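Muconate cycloisomerase (Azorhizobium caulinodans, PDB 3MY9) is a magnesium-binding member of the enolase superfamily, with a barrel domain joined to a capping domain of the mandelate racemase and muconate lactonizing enzyme family. Local coordinates at residues P244-E249 with A268-I273. Numbering follows the deposited sequence.
Sequences PILADE and AISVKI. With MG (magnesium ion), chain C.
Ser270 OG sits below one face of the Asp248 carboxylate, toward the OD1 side and 3.3 Å from Asp248 CG; the carboxylate of Glu249 lies over the opposite face. At the edges of the Asp248 group, OD2 of Asp248 binds the magnesium ion at 2.0 Å, while Asp248 OD1 uses its anti lone pair for the salt bridge with Lys272 NZ, 2.8 Å away. This is the C-terminal end of two neighbouring parallel strands of the enolase-type (beta/alpha) barrel, 245-247 and 268-270, joined by the beta-alpha-beta crossover through helix 254-263. Asp248 CG stands anti to the backbone N (chi1 -177°), which turns the acid toward the metal. Glu223 and four waters complete the magnesium shell, and two of those waters also donate to Glu249.

The strands are tied by their backbones. Ala247 N donates to Ala268 O at 2.9 Å, and Ser270 N reaches Ala247 O at 3.0 Å, nearly in line with the carbonyl bond. Leu246 lies on the same sheet face as Ala268, its CD2 3.7 Å from Ala268 CB and its CD1 against Ser270 N; Tyr297 adjoins this side. Ala247 and Ile269 occupy the other face, where helix 279-292 packs on Ile269.

Lys272, the N-cap of the following helix, bends at chi2 and chi3 to bring its ammonium back to the strand ends. Magnesium on OD2 and NZ on OD1 should limit rotation of the Asp248 carboxylate. Five oxygens surround NZ and must share its three N-H: Asp248 OD1, Ser270 O, Ser270 OG, Cys251 O and Asp248 O, the last met from above its carbonyl plane at 2.7 Å.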
loop_
_atom_site.group_PDB
_atom_site.type_symbol
_atom_site.label_atom_id
_atom_site.label_comp_id
_atom_site.label_asym_id
_atom_site.label_seq_id
_atom_site.Cartn_x
_atom_site.Cartn_y
_atom_site.Cartn_z
ATOM N N PRO A 244 11.817 -22.476 0.447
ATOM C CA PRO A 244 10.373 -22.338 0.240
ATOM C C PRO A 244 9.553 -22.704 1.499
ATOM O O PRO A 244 9.853 -23.678 2.182
ATOM C CB PRO A 244 10.101 -23.327 -0.890
ATOM C CG PRO A 244 11.378 -23.265 -1.720
ATOM C CD PRO A 244 12.454 -23.266 -0.629
ATOM N N ILE A 245 8.553 -21.897 1.797
ATOM C CA ILE A 245 7.611 -22.188 2.827
ATOM C C ILE A 245 6.369 -22.761 2.168
ATOM O O ILE A 245 5.818 -22.143 1.275
ATOM C CB ILE A 245 7.237 -20.931 3.584
ATOM C CG1 ILE A 245 8.468 -20.311 4.281
ATOM C CG2 ILE A 245 6.136 -21.244 4.614
ATOM C CD1 ILE A 245 8.985 -21.153 5.443
ATOM N N LEU A 246 5.883 -23.904 2.656
ATOM C CA LEU A 246 4.699 -24.530 2.059
ATOM C C LEU A 246 3.513 -24.360 2.981
ATOM O O LEU A 246 3.599 -24.632 4.182
ATOM C CB LEU A 246 4.988 -25.999 1.742
ATOM C CG LEU A 246 4.069 -27.228 1.458
ATOM C CD1 LEU A 246 2.729 -27.263 2.214
ATOM C CD2 LEU A 246 3.898 -27.551 -0.021
ATOM N N ALA A 247 2.406 -23.906 2.417
ATOM C CA ALA A 247 1.176 -23.747 3.177
ATOM C C ALA A 247 0.413 -25.055 3.142
ATOM O O ALA A 247 0.258 -25.662 2.073
ATOM C CB ALA A 247 0.336 -22.642 2.607
ATOM N N ASP A 248 -0.040 -25.503 4.319
ATOM C CA ASP A 248 -0.941 -26.633 4.395
ATOM C C ASP A 248 -2.264 -26.136 4.961
ATOM O O ASP A 248 -3.170 -25.784 4.188
ATOM C CB ASP A 248 -0.327 -27.790 5.203
ATOM C CG ASP A 248 -1.228 -29.040 5.239
ATOM O OD1 ASP A 248 -2.307 -29.045 4.591
ATOM O OD2 ASP A 248 -0.853 -30.007 5.948
ATOM N N GLU A 249 -2.374 -26.025 6.283
ATOM C CA GLU A 249 -3.609 -25.545 6.885
ATOM C C GLU A 249 -3.958 -24.084 6.516
ATOM O O GLU A 249 -5.129 -23.706 6.569
ATOM C CB GLU A 249 -3.597 -25.748 8.405
ATOM C CG GLU A 249 -3.818 -27.213 8.835
ATOM C CD GLU A 249 -2.539 -28.081 8.754
ATOM O OE1 GLU A 249 -1.413 -27.548 8.552
ATOM O OE2 GLU A 249 -2.666 -29.313 8.927
ATOM N N ALA A 268 4.554 -22.527 -1.958
ATOM C CA ALA A 268 4.024 -23.832 -2.446
ATOM C C ALA A 268 2.840 -24.167 -1.552
ATOM O O ALA A 268 2.729 -23.620 -0.453
ATOM C CB ALA A 268 5.085 -24.959 -2.359
ATOM N N ILE A 269 1.923 -24.996 -2.047
ATOM C CA ILE A 269 0.741 -25.365 -1.276
ATOM C C ILE A 269 0.535 -26.877 -1.325
ATOM O O ILE A 269 0.899 -27.527 -2.299
ATOM C CB ILE A 269 -0.518 -24.663 -1.788
ATOM C CG1 ILE A 269 -0.883 -25.151 -3.201
ATOM C CG2 ILE A 269 -0.372 -23.122 -1.749
ATOM C CD1 ILE A 269 -2.164 -24.629 -3.684
ATOM N N SER A 270 -0.031 -27.453 -0.276
ATOM C CA SER A 270 -0.467 -28.852 -0.355
ATOM C C SER A 270 -1.932 -28.851 -0.733
ATOM O O SER A 270 -2.710 -28.122 -0.153
ATOM C CB SER A 270 -0.281 -29.564 0.972
ATOM O OG SER A 270 -0.937 -28.806 1.973
ATOM N N VAL A 271 -2.287 -29.668 -1.715
ATOM C CA VAL A 271 -3.643 -29.750 -2.229
ATOM C C VAL A 271 -4.346 -30.928 -1.552
ATOM O O VAL A 271 -3.872 -32.064 -1.605
ATOM C CB VAL A 271 -3.674 -29.973 -3.768
ATOM C CG1 VAL A 271 -2.716 -29.055 -4.473
ATOM C CG2 VAL A 271 -3.306 -31.385 -4.096
ATOM N N LYS A 272 -5.458 -30.626 -0.891
ATOM C CA LYS A 272 -6.249 -31.605 -0.151
ATOM C C LYS A 272 -7.501 -31.853 -0.962
ATOM O O LYS A 272 -8.393 -31.020 -0.939
ATOM C CB LYS A 272 -6.655 -31.010 1.208
ATOM C CG LYS A 272 -5.668 -31.178 2.355
ATOM C CD LYS A 272 -4.542 -30.159 2.328
ATOM C CE LYS A 272 -5.008 -28.762 2.796
ATOM N NZ LYS A 272 -3.873 -27.826 2.608
ATOM N N ILE A 273 -7.578 -32.984 -1.664
ATOM C CA ILE A 273 -8.683 -33.217 -2.587
ATOM C C ILE A 273 -9.996 -32.958 -1.873
ATOM O O ILE A 273 -10.816 -32.186 -2.353
ATOM C CB ILE A 273 -8.704 -34.613 -3.187
ATOM C CG1 ILE A 273 -7.587 -34.788 -4.228
ATOM C CG2 ILE A 273 -10.026 -34.841 -3.884
ATOM C CD1 ILE A 273 -6.230 -34.169 -3.832
HETATM MG MG MG C . 0.601 -30.745 7.129
HETATM O O HOH W 1 -0.910 -31.093 8.466
HETATM O O HOH W 2 0.801 -28.936 8.259
HETATM O O HOH W 3 1.885 -31.514 8.534
HETATM O O HOH W 4 0.194 -32.869 6.453
#